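Local coordinates for cyclin homolog (Herpesvirus saimiri, PDB 2F2C), which is a viral D-type cyclin that modulates the host cell cycle and may contribute to T-cell transformation and rapid proliferation in latent infection, at residues L193-T205 against L228-V242. Numbering follows the deposited sequence.
Sequences LSPGLICAGGLLT and LNFSTNTVRTVKDQV
In the C-terminal, all-helical cyclin repeat, the helical segments 195-205 and 232-242 cross at -69° with axes 7.7 Å apart, and Leu-197 and Val-242 pack as knobs into holes. Gly-201 marks the crossing: its CA lies 3.9 Å from Lys-239 CA, a backbone-to-backbone approach that brings the axes this close. On one flank Leu-197 enters the hole formed by Leu-228, Thr-234, Val-235 and Val-238. With CG beside the backbone N (chi1 -81°), the branch swings out so that CD1 lies over one face of the Phe-230 ring in a CH-pi contact, 3.6 Å from the centroid and 12° off the normal. Leu-228 CD1 lies 3.5 Å from Ala-200 CB. Val-242 is the reciprocal knob, its CG1 3.9 Å from Gly-202 CA and its CG2 close to Ile-198 O. Beyond the crossing, Leu-204 turns CD1 to Val-235 CG1 (3.7 Å), the two side chains meeting roughly at right angles, while its CB rests on Lys-239 CG. Bends at chi2 and chi4 bring Lys-239 NZ near Thr-205 CA, and NZ forms a salt bridge with Glu-208. Helix 218-228 covers Ala-200 and Leu-204 through Leu-224, and helix 170-184 meets Ile-198 and Val-242 through Ile-181 and Ala-184.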
ATOM      1  N   LEU A 193     -18.069 -14.894   3.716  1.00 78.76           N
ATOM      2  CA  LEU A 193     -17.241 -15.095   4.906  1.00 78.05           C
ATOM      3  C   LEU A 193     -16.236 -13.967   5.090  1.00 77.69           C
ATOM      4  O   LEU A 193     -15.855 -13.292   4.136  1.00 77.93           O
ATOM      5  CB  LEU A 193     -16.531 -16.444   4.870  1.00 77.98           C
ATOM      6  CG  LEU A 193     -17.422 -17.622   4.461  1.00 79.24           C
ATOM      7  CD1 LEU A 193     -16.593 -18.737   3.842  1.00 80.25           C
ATOM      8  CD2 LEU A 193     -18.302 -18.137   5.610  1.00 79.58           C
ATOM      9  N   SER A 194     -15.816 -13.742   6.328  1.00 77.02           N
ATOM     10  CA  SER A 194     -14.912 -12.646   6.596  1.00 76.19           C
ATOM     11  C   SER A 194     -13.515 -13.071   6.156  1.00 75.31           C
ATOM     12  O   SER A 194     -13.133 -14.241   6.305  1.00 75.32           O
ATOM     13  CB  SER A 194     -14.975 -12.229   8.071  1.00 76.37           C
ATOM     14  OG  SER A 194     -13.901 -12.764   8.824  1.00 77.29           O
ATOM     15  N   PRO A 195     -12.776 -12.140   5.558  1.00 74.42           N
ATOM     16  CA  PRO A 195     -11.486 -12.472   4.962  1.00 73.85           C
ATOM     17  C   PRO A 195     -10.602 -13.288   5.900  1.00 73.36           C
ATOM     18  O   PRO A 195      -9.974 -14.254   5.466  1.00 73.57           O
ATOM     19  CB  PRO A 195     -10.863 -11.115   4.648  1.00 73.51           C
ATOM     20  CG  PRO A 195     -11.940 -10.110   4.832  1.00 73.83           C
ATOM     21  CD  PRO A 195     -13.160 -10.736   5.351  1.00 74.04           C
ATOM     22  N   GLY A 196     -10.573 -12.925   7.174  1.00 72.79           N
ATOM     23  CA  GLY A 196      -9.734 -13.627   8.135  1.00 72.01           C
ATOM     24  C   GLY A 196     -10.144 -15.077   8.258  1.00 71.90           C
ATOM     25  O   GLY A 196      -9.296 -15.946   8.387  1.00 72.03           O
ATOM     26  N   LEU A 197     -11.446 -15.350   8.222  1.00 71.54           N
ATOM     27  CA  LEU A 197     -11.913 -16.730   8.271  1.00 71.18           C
ATOM     28  C   LEU A 197     -11.546 -17.519   7.009  1.00 71.34           C
ATOM     29  O   LEU A 197     -10.975 -18.615   7.112  1.00 71.22           O
ATOM     30  CB  LEU A 197     -13.415 -16.808   8.556  1.00 70.99           C
ATOM     31  CG  LEU A 197     -13.793 -16.659  10.031  1.00 70.01           C
ATOM     32  CD1 LEU A 197     -15.307 -16.586  10.195  1.00 67.38           C
ATOM     33  CD2 LEU A 197     -13.176 -17.775  10.890  1.00 67.75           C
ATOM     34  N   ILE A 198     -11.861 -16.972   5.831  1.00 71.05           N
ATOM     35  CA  ILE A 198     -11.418 -17.589   4.578  1.00 71.06           C
ATOM     36  C   ILE A 198      -9.942 -18.000   4.683  1.00 71.46           C
ATOM     37  O   ILE A 198      -9.587 -19.149   4.397  1.00 71.48           O
ATOM     38  CB  ILE A 198     -11.596 -16.630   3.402  1.00 70.84           C
ATOM     39  CG1 ILE A 198     -13.049 -16.176   3.265  1.00 70.93           C
ATOM     40  CG2 ILE A 198     -11.083 -17.269   2.109  1.00 70.04           C
ATOM     41  CD1 ILE A 198     -13.180 -14.916   2.402  1.00 71.69           C
ATOM     42  N   CYS A 199      -9.100 -17.060   5.123  1.00 72.00           N
ATOM     43  CA  CYS A 199      -7.668 -17.291   5.274  1.00 71.51           C
ATOM     44  C   CYS A 199      -7.334 -18.391   6.256  1.00 71.12           C
ATOM     45  O   CYS A 199      -6.631 -19.307   5.901  1.00 71.41           O
ATOM     46  CB  CYS A 199      -6.949 -16.036   5.726  1.00 71.46           C
ATOM     47  SG  CYS A 199      -5.165 -16.341   5.744  1.00 73.85           S
ATOM     48  N   ALA A 200      -7.797 -18.269   7.497  1.00 70.77           N
ATOM     49  CA  ALA A 200      -7.715 -19.353   8.477  1.00 70.98           C
ATOM     50  C   ALA A 200      -7.988 -20.721   7.844  1.00 71.07           C
ATOM     51  O   ALA A 200      -7.215 -21.663   8.022  1.00 71.12           O
ATOM     52  CB  ALA A 200      -8.718 -19.110   9.646  1.00 70.69           C
ATOM     53  N   GLY A 201      -9.100 -20.818   7.121  1.00 71.21           N
ATOM     54  CA  GLY A 201      -9.500 -22.056   6.481  1.00 71.90           C
ATOM     55  C   GLY A 201      -8.488 -22.496   5.437  1.00 72.37           C
ATOM     56  O   GLY A 201      -8.069 -23.661   5.430  1.00 72.82           O
ATOM     57  N   GLY A 202      -8.080 -21.574   4.564  1.00 71.94           N
ATOM     58  CA  GLY A 202      -7.077 -21.893   3.566  1.00 72.06           C
ATOM     59  C   GLY A 202      -5.838 -22.524   4.187  1.00 72.19           C
ATOM     60  O   GLY A 202      -5.208 -23.397   3.602  1.00 72.72           O
ATOM     61  N   LEU A 203      -5.502 -22.095   5.391  1.00 72.09           N
ATOM     62  CA  LEU A 203      -4.243 -22.446   6.001  1.00 72.49           C
ATOM     63  C   LEU A 203      -4.365 -23.822   6.614  1.00 72.52           C
ATOM     64  O   LEU A 203      -3.449 -24.655   6.507  1.00 72.44           O
ATOM     65  CB  LEU A 203      -3.891 -21.405   7.065  1.00 72.59           C
ATOM     66  CG  LEU A 203      -2.439 -21.050   7.351  1.00 72.87           C
ATOM     67  CD1 LEU A 203      -1.636 -20.839   6.067  1.00 74.48           C
ATOM     68  CD2 LEU A 203      -2.408 -19.780   8.170  1.00 73.35           C
ATOM     69  N   LEU A 204      -5.510 -24.063   7.243  1.00 72.22           N
ATOM     70  CA  LEU A 204      -5.765 -25.348   7.859  1.00 72.36           C
ATOM     71  C   LEU A 204      -5.786 -26.449   6.814  1.00 72.67           C
ATOM     72  O   LEU A 204      -5.181 -27.500   7.015  1.00 72.84           O
ATOM     73  CB  LEU A 204      -7.068 -25.335   8.651  1.00 72.00           C
ATOM     74  CG  LEU A 204      -7.051 -24.509   9.935  1.00 71.87           C
ATOM     75  CD1 LEU A 204      -8.476 -24.189  10.361  1.00 71.43           C
ATOM     76  CD2 LEU A 204      -6.277 -25.198  11.052  1.00 70.55           C
ATOM     77  N   THR A 205      -6.479 -26.197   5.703  1.00 73.00           N
ATOM     78  CA  THR A 205      -6.561 -27.135   4.582  1.00 73.25           C
ATOM     79  C   THR A 205      -5.172 -27.524   4.128  1.00 73.34           C
ATOM     80  O   THR A 205      -4.871 -28.720   3.986  1.00 73.70           O
ATOM     81  CB  THR A 205      -7.274 -26.475   3.397  1.00 73.33           C
ATOM     82  OG1 THR A 205      -8.427 -25.772   3.869  1.00 74.11           O
ATOM     83  CG2 THR A 205      -7.836 -27.537   2.438  1.00 73.53           C
ATOM     84  N   LEU A 228      -8.528 -15.063  16.048  1.00 67.28           N
ATOM     85  CA  LEU A 228      -9.545 -14.409  15.245  1.00 67.01           C
ATOM     86  C   LEU A 228     -10.727 -13.934  16.078  1.00 67.26           C
ATOM     87  O   LEU A 228     -11.334 -12.910  15.745  1.00 68.05           O
ATOM     88  CB  LEU A 228      -9.993 -15.318  14.096  1.00 66.78           C
ATOM     89  CG  LEU A 228      -8.849 -15.656  13.134  1.00 66.38           C
ATOM     90  CD1 LEU A 228      -9.182 -16.822  12.280  1.00 66.28           C
ATOM     91  CD2 LEU A 228      -8.505 -14.469  12.273  1.00 66.82           C
ATOM     92  N   ASN A 229     -11.015 -14.650  17.173  1.00 66.56           N
ATOM     93  CA  ASN A 229     -12.136 -14.380  18.065  1.00 65.30           C
ATOM     94  C   ASN A 229     -13.443 -14.899  17.474  1.00 65.08           C
ATOM     95  O   ASN A 229     -14.489 -14.263  17.588  1.00 66.28           O
ATOM     96  CB  ASN A 229     -12.230 -12.901  18.479  1.00 65.14           C
ATOM     97  CG  ASN A 229     -13.042 -12.686  19.782  1.00 66.10           C
ATOM     98  OD1 ASN A 229     -13.423 -13.639  20.461  1.00 66.84           O
ATOM     99  ND2 ASN A 229     -13.320 -11.431  20.110  1.00 65.21           N
ATOM    100  N   PHE A 230     -13.401 -16.075  16.863  1.00 63.87           N
ATOM    101  CA  PHE A 230     -14.631 -16.765  16.498  1.00 62.91           C
ATOM    102  C   PHE A 230     -14.731 -18.038  17.327  1.00 62.72           C
ATOM    103  O   PHE A 230     -13.791 -18.347  18.041  1.00 62.61           O
ATOM    104  CB  PHE A 230     -14.629 -17.079  15.013  1.00 62.61           C
ATOM    105  CG  PHE A 230     -14.950 -15.906  14.161  1.00 61.64           C
ATOM    106  CD1 PHE A 230     -16.277 -15.424  14.083  1.00 62.17           C
ATOM    107  CD2 PHE A 230     -13.941 -15.267  13.440  1.00 58.70           C
ATOM    108  CE1 PHE A 230     -16.587 -14.328  13.272  1.00 61.57           C
ATOM    109  CE2 PHE A 230     -14.212 -14.155  12.640  1.00 57.43           C
ATOM    110  CZ  PHE A 230     -15.520 -13.682  12.537  1.00 61.82           C
ATOM    111  N   SER A 231     -15.840 -18.776  17.259  1.00 62.26           N
ATOM    112  CA  SER A 231     -15.901 -20.042  18.000  1.00 62.40           C
ATOM    113  C   SER A 231     -15.174 -21.171  17.279  1.00 62.63           C
ATOM    114  O   SER A 231     -15.179 -21.219  16.056  1.00 62.99           O
ATOM    115  CB  SER A 231     -17.337 -20.475  18.266  1.00 62.04           C
ATOM    116  OG  SER A 231     -17.744 -21.433  17.311  1.00 61.50           O
ATOM    117  N   THR A 232     -14.575 -22.091  18.033  1.00 62.99           N
ATOM    118  CA  THR A 232     -14.006 -23.307  17.444  1.00 63.44           C
ATOM    119  C   THR A 232     -14.901 -23.943  16.379  1.00 64.16           C
ATOM    120  O   THR A 232     -14.397 -24.410  15.375  1.00 64.64           O
ATOM    121  CB  THR A 232     -13.603 -24.351  18.503  1.00 62.98           C
ATOM    122  OG1 THR A 232     -14.615 -24.426  19.516  1.00 64.74           O
ATOM    123  CG2 THR A 232     -12.361 -23.913  19.247  1.00 61.34           C
ATOM    124  N   ASN A 233     -16.213 -23.961  16.562  1.00 65.42           N
ATOM    125  CA  ASN A 233     -17.062 -24.570  15.533  1.00 67.02           C
ATOM    126  C   ASN A 233     -17.058 -23.801  14.227  1.00 67.67           C
ATOM    127  O   ASN A 233     -16.868 -24.390  13.159  1.00 68.04           O
ATOM    128  CB  ASN A 233     -18.485 -24.789  16.011  1.00 67.26           C
ATOM    129  CG  ASN A 233     -18.566 -25.816  17.104  1.00 69.13           C
ATOM    130  OD1 ASN A 233     -19.039 -26.934  16.886  1.00 71.47           O
ATOM    131  ND2 ASN A 233     -18.081 -25.452  18.295  1.00 70.75           N
ATOM    132  N   THR A 234     -17.237 -22.487  14.301  1.00 68.33           N
ATOM    133  CA  THR A 234     -17.212 -21.682  13.078  1.00 69.16           C
ATOM    134  C   THR A 234     -15.839 -21.656  12.368  1.00 69.07           C
ATOM    135  O   THR A 234     -15.772 -21.278  11.199  1.00 69.41           O
ATOM    136  CB  THR A 234     -17.851 -20.275  13.283  1.00 69.06           C
ATOM    137  OG1 THR A 234     -17.096 -19.273  12.568  1.00 71.01           O
ATOM    138  CG2 THR A 234     -17.692 -19.836  14.690  1.00 70.18           C
ATOM    139  N   VAL A 235     -14.767 -22.076  13.046  1.00 69.09           N
ATOM    140  CA  VAL A 235     -13.465 -22.278  12.371  1.00 69.17           C
ATOM    141  C   VAL A 235     -13.430 -23.611  11.625  1.00 69.12           C
ATOM    142  O   VAL A 235     -13.093 -23.673  10.444  1.00 69.29           O
ATOM    143  CB  VAL A 235     -12.264 -22.197  13.334  1.00 69.06           C
ATOM    144  CG1 VAL A 235     -11.013 -22.728  12.670  1.00 68.80           C
ATOM    145  CG2 VAL A 235     -12.025 -20.775  13.750  1.00 69.43           C
ATOM    146  N   ARG A 236     -13.782 -24.673  12.330  1.00 68.93           N
ATOM    147  CA  ARG A 236     -13.859 -25.985  11.744  1.00 68.97           C
ATOM    148  C   ARG A 236     -14.752 -26.012  10.493  1.00 68.61           C
ATOM    149  O   ARG A 236     -14.377 -26.623   9.504  1.00 68.84           O
ATOM    150  CB  ARG A 236     -14.330 -26.968  12.806  1.00 69.31           C
ATOM    151  CG  ARG A 236     -14.187 -28.433  12.437  1.00 71.73           C
ATOM    152  CD  ARG A 236     -13.745 -29.327  13.606  1.00 74.61           C
ATOM    153  NE  ARG A 236     -14.494 -29.073  14.837  1.00 76.75           N
ATOM    154  CZ  ARG A 236     -13.999 -29.222  16.066  1.00 78.48           C
ATOM    155  NH1 ARG A 236     -12.738 -29.614  16.248  1.00 79.47           N
ATOM    156  NH2 ARG A 236     -14.769 -28.975  17.121  1.00 79.08           N
ATOM    157  N   THR A 237     -15.907 -25.346  10.530  1.00 68.20           N
ATOM    158  CA  THR A 237     -16.794 -25.228   9.350  1.00 67.92           C
ATOM    159  C   THR A 237     -16.161 -24.472   8.176  1.00 68.01           C
ATOM    160  O   THR A 237     -16.390 -24.815   7.019  1.00 67.90           O
ATOM    161  CB  THR A 237     -18.133 -24.538   9.724  1.00 67.64           C
ATOM    162  OG1 THR A 237     -18.923 -25.429  10.503  1.00 68.86           O
ATOM    163  CG2 THR A 237     -19.017 -24.299   8.501  1.00 66.18           C
ATOM    164  N   VAL A 238     -15.410 -23.417   8.463  1.00 68.23           N
ATOM    165  CA  VAL A 238     -14.800 -22.660   7.382  1.00 68.78           C
ATOM    166  C   VAL A 238     -13.622 -23.431   6.766  1.00 69.41           C
ATOM    167  O   VAL A 238     -13.462 -23.410   5.551  1.00 70.18           O
ATOM    168  CB  VAL A 238     -14.454 -21.219   7.781  1.00 68.47           C
ATOM    169  CG1 VAL A 238     -13.575 -20.567   6.747  1.00 67.84           C
ATOM    170  CG2 VAL A 238     -15.732 -20.413   7.918  1.00 68.41           C
ATOM    171  N   LYS A 239     -12.835 -24.136   7.580  1.00 69.66           N
ATOM    172  CA  LYS A 239     -11.864 -25.106   7.051  1.00 69.64           C
ATOM    173  C   LYS A 239     -12.537 -26.013   6.002  1.00 69.86           C
ATOM    174  O   LYS A 239     -12.110 -26.079   4.851  1.00 69.97           O
ATOM    175  CB  LYS A 239     -11.225 -25.923   8.184  1.00 69.45           C
ATOM    176  CG  LYS A 239     -10.206 -26.968   7.749  1.00 68.74           C
ATOM    177  CD  LYS A 239     -10.858 -28.302   7.471  1.00 70.59           C
ATOM    178  CE  LYS A 239      -9.851 -29.397   7.204  1.00 71.14           C
ATOM    179  NZ  LYS A 239      -9.070 -29.123   5.961  1.00 73.27           N
ATOM    180  N   ASP A 240     -13.617 -26.671   6.387  1.00 70.16           N
ATOM    181  CA  ASP A 240     -14.327 -27.558   5.467  1.00 70.69           C
ATOM    182  C   ASP A 240     -14.956 -26.844   4.264  1.00 70.79           C
ATOM    183  O   ASP A 240     -15.070 -27.431   3.191  1.00 71.00           O
ATOM    184  CB  ASP A 240     -15.370 -28.403   6.212  1.00 70.63           C
ATOM    185  CG  ASP A 240     -14.740 -29.352   7.236  1.00 71.41           C
ATOM    186  OD1 ASP A 240     -13.530 -29.217   7.550  1.00 72.86           O
ATOM    187  OD2 ASP A 240     -15.384 -30.261   7.792  1.00 71.61           O
ATOM    188  N   GLN A 241     -15.347 -25.585   4.426  1.00 71.02           N
ATOM    189  CA  GLN A 241     -15.971 -24.856   3.324  1.00 71.05           C
ATOM    190  C   GLN A 241     -14.967 -24.476   2.249  1.00 71.01           C
ATOM    191  O   GLN A 241     -15.256 -24.629   1.051  1.00 71.75           O
ATOM    192  CB  GLN A 241     -16.679 -23.616   3.825  1.00 71.09           C
ATOM    193  CG  GLN A 241     -18.121 -23.866   4.156  1.00 72.51           C
ATOM    194  CD  GLN A 241     -18.741 -22.686   4.861  1.00 74.49           C
ATOM    195  OE1 GLN A 241     -18.262 -22.281   5.921  1.00 76.94           O
ATOM    196  NE2 GLN A 241     -19.794 -22.116   4.269  1.00 74.08           N
ATOM    197  N   VAL A 242     -13.803 -23.986   2.679  1.00 69.77           N
ATOM    198  CA  VAL A 242     -12.737 -23.612   1.773  1.00 68.96           C
ATOM    199  C   VAL A 242     -12.274 -24.857   1.010  1.00 68.90           C
ATOM    200  O   VAL A 242     -12.250 -24.872  -0.221  1.00 68.84           O
ATOM    201  CB  VAL A 242     -11.517 -22.961   2.523  1.00 69.05           C
ATOM    202  CG1 VAL A 242     -10.297 -22.921   1.610  1.00 68.22           C
ATOM    203  CG2 VAL A 242     -11.852 -21.563   3.061  1.00 66.75           C
TER